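Local structure of ORC2 (Aeropyrum pernix, 1W5T) at residues A122-Y134 with V167-I180. The protein binds ATP and DNA, takes part in regulating DNA replication, and combines an AAA+ ATPase domain with a winged-helix domain. Numbering follows the deposited sequence.
Sequences ALDILKALVDNLY and VHEEIPSRDGVNRI
Ile171, just past the short helix 167-170, lays its side chain across Leu123, Leu126 and Lys127, and shows how a segment can be held to a helix largely by apolar packing, with no hydrogen bond crossing between them. Its CD1 presses on Leu123 CD1 at 3.4 Å and also meets Leu126 CD2, while its CG2 lies against the aliphatic CG of Lys127, whose amine bends off to a salt bridge with Asp124. Val167 CG2 packs on Leu126 from the preceding turn. Val130 splits its branches: CG1, anti to the backbone N (chi1 163°), faces Ser173 CA, whereas CG2 meets Ile180 CD1 at 4.0 Å. Leu133 CD1 closes this apolar row on Ile180 CG1 at 3.7 Å.

Both segments belong to the AAA+ ATPase domain, away from its nucleotide site. Ile180 begins a strand of the central parallel sheet, next to strand 139-145, which follows helix 122-136; the contact thus packs that helix against the chain leading into the neighbouring strand.

Aromatic and charged groups dominate the other end. Arg174 CB sits over one face of the Tyr134 ring, a CH-pi contact 3.9 Å from the centroid, and Asp175 OD2 lies at the ring edge. Further along, Arg174 NH1 makes a long 3.6 Å salt bridge to Asp131 OD1. Arg179, extended from CG to NE, runs past the Leu133 carbonyl, its CD 3.6 Å from Leu133 O; NH2 makes a bent, salt-bridging hydrogen bond (139°) to the syn lone pair of Asp175 OD2, NH1 hydrogen-bonds Asn137 OD1, and NE is buried near Tyr134 CA without a partner. With an alanine in place of Arg179, Asp175 OD2 would probably be left without its charged mate and Asn137 OD1 without this donor. Asp175 OD1 meanwhile accepts from Val177 N at 3.2 Å, forming an Asx turn.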
ATOM      1  N   ALA A 122      -6.671 -22.214  15.674  1.00 28.59           N
ATOM      2  CA  ALA A 122      -5.600 -21.517  14.968  1.00 29.14           C
ATOM      3  C   ALA A 122      -4.235 -22.099  15.287  1.00 29.59           C
ATOM      4  O   ALA A 122      -3.448 -22.394  14.380  1.00 29.83           O
ATOM      5  CB  ALA A 122      -5.643 -20.038  15.307  1.00 29.07           C
ATOM      6  N   LEU A 123      -3.969 -22.299  16.572  1.00 30.16           N
ATOM      7  CA  LEU A 123      -2.729 -22.933  17.010  1.00 29.96           C
ATOM      8  C   LEU A 123      -2.536 -24.314  16.391  1.00 29.00           C
ATOM      9  O   LEU A 123      -1.423 -24.653  15.987  1.00 29.49           O
ATOM     10  CB  LEU A 123      -2.689 -23.027  18.550  1.00 31.00           C
ATOM     11  CG  LEU A 123      -1.607 -23.862  19.261  1.00 33.41           C
ATOM     12  CD1 LEU A 123      -0.223 -23.271  19.005  1.00 36.34           C
ATOM     13  CD2 LEU A 123      -1.843 -23.999  20.786  1.00 35.29           C
ATOM     14  N   ASP A 124      -3.601 -25.112  16.331  1.00 27.60           N
ATOM     15  CA  ASP A 124      -3.495 -26.506  15.898  1.00 26.86           C
ATOM     16  C   ASP A 124      -3.202 -26.566  14.401  1.00 25.57           C
ATOM     17  O   ASP A 124      -2.401 -27.395  13.949  1.00 24.65           O
ATOM     18  CB  ASP A 124      -4.763 -27.297  16.226  1.00 27.62           C
ATOM     19  CG  ASP A 124      -4.831 -27.759  17.682  1.00 31.32           C
ATOM     20  OD1 ASP A 124      -4.121 -27.234  18.587  1.00 32.86           O
ATOM     21  OD2 ASP A 124      -5.620 -28.672  18.029  1.00 38.36           O
ATOM     22  N   ILE A 125      -3.812 -25.651  13.654  1.00 23.54           N
ATOM     23  CA  ILE A 125      -3.555 -25.543  12.222  1.00 23.60           C
ATOM     24  C   ILE A 125      -2.077 -25.193  11.922  1.00 23.28           C
ATOM     25  O   ILE A 125      -1.476 -25.684  10.981  1.00 23.36           O
ATOM     26  CB  ILE A 125      -4.483 -24.500  11.545  1.00 22.86           C
ATOM     27  CG1 ILE A 125      -5.975 -24.828  11.744  1.00 21.79           C
ATOM     28  CG2 ILE A 125      -4.140 -24.411  10.059  1.00 22.37           C
ATOM     29  CD1 ILE A 125      -6.941 -23.735  11.169  1.00 19.16           C
ATOM     30  N   LEU A 126      -1.535 -24.325  12.750  1.00 23.08           N
ATOM     31  CA  LEU A 126      -0.164 -23.924  12.698  1.00 22.95           C
ATOM     32  C   LEU A 126       0.740 -25.118  12.999  1.00 22.32           C
ATOM     33  O   LEU A 126       1.744 -25.306  12.320  1.00 21.84           O
ATOM     34  CB  LEU A 126       0.046 -22.779  13.690  1.00 23.12           C
ATOM     35  CG  LEU A 126       1.183 -21.789  13.415  1.00 25.24           C
ATOM     36  CD1 LEU A 126       1.071 -21.177  12.043  1.00 26.98           C
ATOM     37  CD2 LEU A 126       1.202 -20.706  14.480  1.00 26.50           C
ATOM     38  N   LYS A 127       0.364 -25.925  13.993  1.00 22.27           N
ATOM     39  CA  LYS A 127       1.100 -27.166  14.308  1.00 22.09           C
ATOM     40  C   LYS A 127       1.129 -28.122  13.133  1.00 20.63           C
ATOM     41  O   LYS A 127       2.187 -28.628  12.840  1.00 20.59           O
ATOM     42  CB  LYS A 127       0.519 -27.907  15.529  1.00 22.50           C
ATOM     43  CG  LYS A 127       0.634 -27.159  16.840  1.00 25.66           C
ATOM     44  CD  LYS A 127       0.132 -28.043  17.991  1.00 32.04           C
ATOM     45  CE  LYS A 127      -0.168 -27.245  19.263  1.00 36.07           C
ATOM     46  NZ  LYS A 127      -1.647 -27.332  19.610  1.00 39.27           N
ATOM     47  N   ALA A 128      -0.019 -28.368  12.491  1.00 19.57           N
ATOM     48  CA  ALA A 128      -0.133 -29.316  11.352  1.00 19.76           C
ATOM     49  C   ALA A 128       0.689 -28.836  10.136  1.00 19.44           C
ATOM     50  O   ALA A 128       1.304 -29.632   9.394  1.00 19.45           O
ATOM     51  CB  ALA A 128      -1.574 -29.520  10.964  1.00 18.83           C
ATOM     52  N   LEU A 129       0.694 -27.518   9.987  1.00 19.01           N
ATOM     53  CA  LEU A 129       1.500 -26.802   8.996  1.00 19.03           C
ATOM     54  C   LEU A 129       2.970 -27.061   9.246  1.00 17.92           C
ATOM     55  O   LEU A 129       3.675 -27.506   8.340  1.00 17.71           O
ATOM     56  CB  LEU A 129       1.187 -25.306   9.062  1.00 18.62           C
ATOM     57  CG  LEU A 129       1.172 -24.394   7.840  1.00 21.13           C
ATOM     58  CD1 LEU A 129       1.032 -25.108   6.491  1.00 19.39           C
ATOM     59  CD2 LEU A 129       0.039 -23.306   8.058  1.00 20.93           C
ATOM     60  N   VAL A 130       3.418 -26.827  10.477  1.00 17.47           N
ATOM     61  CA  VAL A 130       4.796 -27.111  10.861  1.00 17.81           C
ATOM     62  C   VAL A 130       5.170 -28.570  10.610  1.00 18.25           C
ATOM     63  O   VAL A 130       6.204 -28.839  10.038  1.00 18.84           O
ATOM     64  CB  VAL A 130       5.068 -26.707  12.291  1.00 17.82           C
ATOM     65  CG1 VAL A 130       6.356 -27.373  12.829  1.00 17.06           C
ATOM     66  CG2 VAL A 130       5.216 -25.181  12.365  1.00 17.75           C
ATOM     67  N   ASP A 131       4.313 -29.501  11.013  1.00 18.84           N
ATOM     68  CA  ASP A 131       4.514 -30.911  10.721  1.00 19.70           C
ATOM     69  C   ASP A 131       4.588 -31.269   9.235  1.00 18.73           C
ATOM     70  O   ASP A 131       5.536 -31.956   8.836  1.00 18.89           O
ATOM     71  CB  ASP A 131       3.451 -31.757  11.389  1.00 20.83           C
ATOM     72  CG  ASP A 131       4.051 -32.792  12.273  1.00 26.09           C
ATOM     73  OD1 ASP A 131       5.011 -32.427  12.988  1.00 31.35           O
ATOM     74  OD2 ASP A 131       3.644 -33.991  12.302  1.00 30.15           O
ATOM     75  N   ASN A 132       3.624 -30.809   8.421  1.00 17.54           N
ATOM     76  CA  ASN A 132       3.640 -31.082   6.948  1.00 16.26           C
ATOM     77  C   ASN A 132       4.873 -30.492   6.250  1.00 14.78           C
ATOM     78  O   ASN A 132       5.412 -31.089   5.343  1.00 14.63           O
ATOM     79  CB  ASN A 132       2.379 -30.545   6.242  1.00 16.33           C
ATOM     80  CG  ASN A 132       1.148 -31.417   6.468  1.00 18.59           C
ATOM     81  OD1 ASN A 132       0.773 -32.228   5.616  1.00 18.65           O
ATOM     82  ND2 ASN A 132       0.498 -31.235   7.624  1.00 19.71           N
ATOM     83  N   LEU A 133       5.312 -29.314   6.676  1.00 13.97           N
ATOM     84  CA  LEU A 133       6.513 -28.700   6.099  1.00 13.29           C
ATOM     85  C   LEU A 133       7.747 -29.539   6.453  1.00 13.67           C
ATOM     86  O   LEU A 133       8.671 -29.704   5.635  1.00 14.39           O
ATOM     87  CB  LEU A 133       6.668 -27.236   6.534  1.00 12.01           C
ATOM     88  CG  LEU A 133       5.657 -26.228   5.920  1.00 11.10           C
ATOM     89  CD1 LEU A 133       5.627 -24.937   6.758  1.00  4.94           C
ATOM     90  CD2 LEU A 133       5.904 -25.870   4.370  1.00  5.88           C
ATOM     91  N   TYR A 134       7.741 -30.109   7.649  1.00 13.43           N
ATOM     92  CA  TYR A 134       8.798 -31.022   8.040  1.00 14.05           C
ATOM     93  C   TYR A 134       8.708 -32.369   7.255  1.00 14.07           C
ATOM     94  O   TYR A 134       9.721 -32.859   6.727  1.00 13.56           O
ATOM     95  CB  TYR A 134       8.781 -31.219   9.581  1.00 14.83           C
ATOM     96  CG  TYR A 134       9.472 -32.480  10.011  1.00 14.51           C
ATOM     97  CD1 TYR A 134      10.844 -32.553  10.055  1.00 13.68           C
ATOM     98  CD2 TYR A 134       8.746 -33.625  10.290  1.00 15.11           C
ATOM     99  CE1 TYR A 134      11.488 -33.752  10.410  1.00 13.99           C
ATOM    100  CE2 TYR A 134       9.380 -34.814  10.653  1.00 14.29           C
ATOM    101  CZ  TYR A 134      10.729 -34.858  10.712  1.00 13.73           C
ATOM    102  OH  TYR A 134      11.343 -36.035  11.032  1.00 16.84           O
ATOM    103  N   VAL A 167       6.320 -18.160  15.739  1.00 29.99           N
ATOM    104  CA  VAL A 167       5.964 -19.562  15.612  1.00 30.66           C
ATOM    105  C   VAL A 167       7.053 -20.598  16.004  1.00 31.24           C
ATOM    106  O   VAL A 167       6.769 -21.587  16.685  1.00 31.43           O
ATOM    107  CB  VAL A 167       5.405 -19.855  14.201  1.00 30.33           C
ATOM    108  CG1 VAL A 167       6.452 -19.520  13.135  1.00 29.38           C
ATOM    109  CG2 VAL A 167       4.908 -21.303  14.090  1.00 29.52           C
ATOM    110  N   HIS A 168       8.281 -20.365  15.593  1.00 31.75           N
ATOM    111  CA  HIS A 168       9.376 -21.292  15.905  1.00 33.31           C
ATOM    112  C   HIS A 168       9.878 -21.319  17.363  1.00 34.15           C
ATOM    113  O   HIS A 168      10.702 -22.178  17.718  1.00 34.79           O
ATOM    114  CB  HIS A 168      10.515 -21.047  14.940  1.00 32.37           C
ATOM    115  CG  HIS A 168      10.055 -20.950  13.525  1.00 33.26           C
ATOM    116  ND1 HIS A 168       9.372 -21.971  12.901  1.00 31.94           N
ATOM    117  CD2 HIS A 168      10.124 -19.938  12.629  1.00 32.98           C
ATOM    118  CE1 HIS A 168       9.079 -21.609  11.667  1.00 33.09           C
ATOM    119  NE2 HIS A 168       9.533 -20.385  11.472  1.00 32.84           N
ATOM    120  N   GLU A 169       9.389 -20.379  18.178  1.00 34.82           N
ATOM    121  CA  GLU A 169       9.606 -20.363  19.627  1.00 35.71           C
ATOM    122  C   GLU A 169       8.431 -21.023  20.326  1.00 35.55           C
ATOM    123  O   GLU A 169       8.611 -21.621  21.384  1.00 36.41           O
ATOM    124  CB  GLU A 169       9.746 -18.934  20.151  1.00 36.14           C
ATOM    125  CG  GLU A 169      10.986 -18.184  19.665  1.00 38.82           C
ATOM    126  CD  GLU A 169      11.063 -16.768  20.225  1.00 42.51           C
ATOM    127  OE1 GLU A 169      11.468 -15.858  19.471  1.00 43.55           O
ATOM    128  OE2 GLU A 169      10.719 -16.558  21.422  1.00 43.87           O
ATOM    129  N   GLU A 170       7.237 -20.925  19.740  1.00 35.08           N
ATOM    130  CA  GLU A 170       6.032 -21.509  20.333  1.00 35.46           C
ATOM    131  C   GLU A 170       5.785 -22.929  19.842  1.00 34.48           C
ATOM    132  O   GLU A 170       5.284 -23.777  20.595  1.00 34.84           O
ATOM    133  CB  GLU A 170       4.801 -20.660  20.007  1.00 36.15           C
ATOM    134  CG  GLU A 170       4.694 -19.369  20.808  1.00 40.76           C
ATOM    135  CD  GLU A 170       3.487 -19.342  21.746  1.00 45.23           C
ATOM    136  OE1 GLU A 170       3.325 -18.342  22.484  1.00 48.98           O
ATOM    137  OE2 GLU A 170       2.688 -20.310  21.755  1.00 47.25           O
ATOM    138  N   ILE A 171       6.078 -23.174  18.566  1.00 32.87           N
ATOM    139  CA  ILE A 171       5.813 -24.471  17.962  1.00 31.53           C
ATOM    140  C   ILE A 171       7.066 -24.963  17.278  1.00 30.63           C
ATOM    141  O   ILE A 171       7.240 -24.723  16.085  1.00 29.90           O
ATOM    142  CB  ILE A 171       4.623 -24.403  16.985  1.00 31.46           C
ATOM    143  CG1 ILE A 171       3.413 -23.776  17.671  1.00 31.63           C
ATOM    144  CG2 ILE A 171       4.271 -25.800  16.473  1.00 31.79           C
ATOM    145  CD1 ILE A 171       2.322 -23.393  16.734  1.00 33.43           C
ATOM    146  N   PRO A 172       7.939 -25.640  18.037  1.00 30.40           N
ATOM    147  CA  PRO A 172       9.203 -26.175  17.492  1.00 30.01           C
ATOM    148  C   PRO A 172       8.923 -27.320  16.548  1.00 29.42           C
ATOM    149  O   PRO A 172       7.951 -28.029  16.756  1.00 29.59           O
ATOM    150  CB  PRO A 172       9.955 -26.670  18.738  1.00 29.90           C
ATOM    151  CG  PRO A 172       9.263 -25.969  19.894  1.00 30.33           C
ATOM    152  CD  PRO A 172       7.801 -25.931  19.479  1.00 30.73           C
ATOM    153  N   SER A 173       9.727 -27.449  15.507  1.00 28.48           N
ATOM    154  CA  SER A 173       9.644 -28.567  14.595  1.00 28.57           C
ATOM    155  C   SER A 173      10.293 -29.828  15.208  1.00 28.57           C
ATOM    156  O   SER A 173      11.042 -29.734  16.175  1.00 28.65           O
ATOM    157  CB  SER A 173      10.385 -28.193  13.340  1.00 28.34           C
ATOM    158  OG  SER A 173      11.575 -27.500  13.707  1.00 30.03           O
ATOM    159  N   ARG A 174       9.995 -30.992  14.628  1.00 28.59           N
ATOM    160  CA  ARG A 174      10.526 -32.282  15.078  1.00 28.05           C
ATOM    161  C   ARG A 174      12.029 -32.325  15.008  1.00 27.50           C
ATOM    162  O   ARG A 174      12.665 -32.827  15.915  1.00 28.37           O
ATOM    163  CB  ARG A 174       9.935 -33.410  14.246  1.00 28.57           C
ATOM    164  CG  ARG A 174       8.970 -34.252  15.033  1.00 30.08           C
ATOM    165  CD  ARG A 174       7.539 -34.304  14.538  1.00 31.30           C
ATOM    166  NE  ARG A 174       6.967 -35.298  15.394  1.00 34.92           N
ATOM    167  CZ  ARG A 174       5.866 -35.273  16.113  1.00 36.10           C
ATOM    168  NH1 ARG A 174       4.973 -34.288  16.074  1.00 36.31           N
ATOM    169  NH2 ARG A 174       5.668 -36.329  16.883  1.00 36.89           N
ATOM    170  N   ASP A 175      12.596 -31.773  13.931  1.00 26.75           N
ATOM    171  CA  ASP A 175      14.043 -31.724  13.732  1.00 25.00           C
ATOM    172  C   ASP A 175      14.704 -30.369  14.037  1.00 23.82           C
ATOM    173  O   ASP A 175      15.860 -30.194  13.737  1.00 23.13           O
ATOM    174  CB  ASP A 175      14.348 -32.129  12.287  1.00 24.99           C
ATOM    175  CG  ASP A 175      13.777 -31.142  11.266  1.00 25.48           C
ATOM    176  OD1 ASP A 175      13.032 -30.235  11.676  1.00 23.54           O
ATOM    177  OD2 ASP A 175      14.032 -31.179  10.053  1.00 24.61           O
ATOM    178  N   GLY A 176      13.959 -29.403  14.580  1.00 23.42           N
ATOM    179  CA  GLY A 176      14.494 -28.080  14.892  1.00 22.37           C
ATOM    180  C   GLY A 176      14.848 -27.161  13.719  1.00 21.85           C
ATOM    181  O   GLY A 176      15.596 -26.172  13.893  1.00 21.76           O
ATOM    182  N   VAL A 177      14.354 -27.499  12.524  1.00 20.58           N
ATOM    183  CA  VAL A 177      14.516 -26.650  11.349  1.00 19.92           C
ATOM    184  C   VAL A 177      13.295 -25.688  11.261  1.00 18.89           C
ATOM    185  O   VAL A 177      12.150 -26.133  11.115  1.00 18.22           O
ATOM    186  CB  VAL A 177      14.702 -27.502  10.034  1.00 20.25           C
ATOM    187  CG1 VAL A 177      14.933 -26.635   8.828  1.00 20.84           C
ATOM    188  CG2 VAL A 177      15.905 -28.453  10.140  1.00 21.85           C
ATOM    189  N   ASN A 178      13.549 -24.385  11.413  1.00 18.11           N
ATOM    190  CA  ASN A 178      12.550 -23.323  11.209  1.00 17.17           C
ATOM    191  C   ASN A 178      12.163 -23.241   9.728  1.00 16.77           C
ATOM    192  O   ASN A 178      13.046 -23.042   8.869  1.00 16.30           O
ATOM    193  CB  ASN A 178      13.125 -21.980  11.645  1.00 16.91           C
ATOM    194  CG  ASN A 178      13.513 -21.947  13.143  1.00 18.64           C
ATOM    195  OD1 ASN A 178      13.077 -22.776  13.941  1.00 20.36           O
ATOM    196  ND2 ASN A 178      14.330 -20.990  13.508  1.00 16.15           N
ATOM    197  N   ARG A 179      10.869 -23.353   9.412  1.00 15.72           N
ATOM    198  CA  ARG A 179      10.470 -23.446   8.000  1.00 15.92           C
ATOM    199  C   ARG A 179       9.399 -22.466   7.552  1.00 15.72           C
ATOM    200  O   ARG A 179       8.792 -22.669   6.505  1.00 16.25           O
ATOM    201  CB  ARG A 179       9.996 -24.869   7.674  1.00 16.43           C
ATOM    202  CG  ARG A 179      10.916 -25.966   8.144  1.00 15.94           C
ATOM    203  CD  ARG A 179      10.524 -27.287   7.554  1.00 18.80           C
ATOM    204  NE  ARG A 179      11.468 -28.327   7.865  1.00 17.57           N
ATOM    205  CZ  ARG A 179      12.378 -28.826   7.069  1.00 20.35           C
ATOM    206  NH1 ARG A 179      12.556 -28.419   5.804  1.00 20.32           N
ATOM    207  NH2 ARG A 179      13.141 -29.787   7.578  1.00 22.07           N
ATOM    208  N   ILE A 180       9.168 -21.417   8.334  1.00 15.42           N
ATOM    209  CA  ILE A 180       8.139 -20.412   8.011  1.00 14.98           C
ATOM    210  C   ILE A 180       8.698 -19.010   8.211  1.00 14.80           C
ATOM    211  O   ILE A 180       9.160 -18.680   9.310  1.00 15.91           O
ATOM    212  CB  ILE A 180       6.871 -20.550   8.893  1.00 14.35           C
ATOM    213  CG1 ILE A 180       6.291 -21.958   8.846  1.00 13.14           C
ATOM    214  CG2 ILE A 180       5.778 -19.601   8.373  1.00 14.49           C
ATOM    215  CD1 ILE A 180       5.141 -22.113   9.767  1.00 12.09           C
TER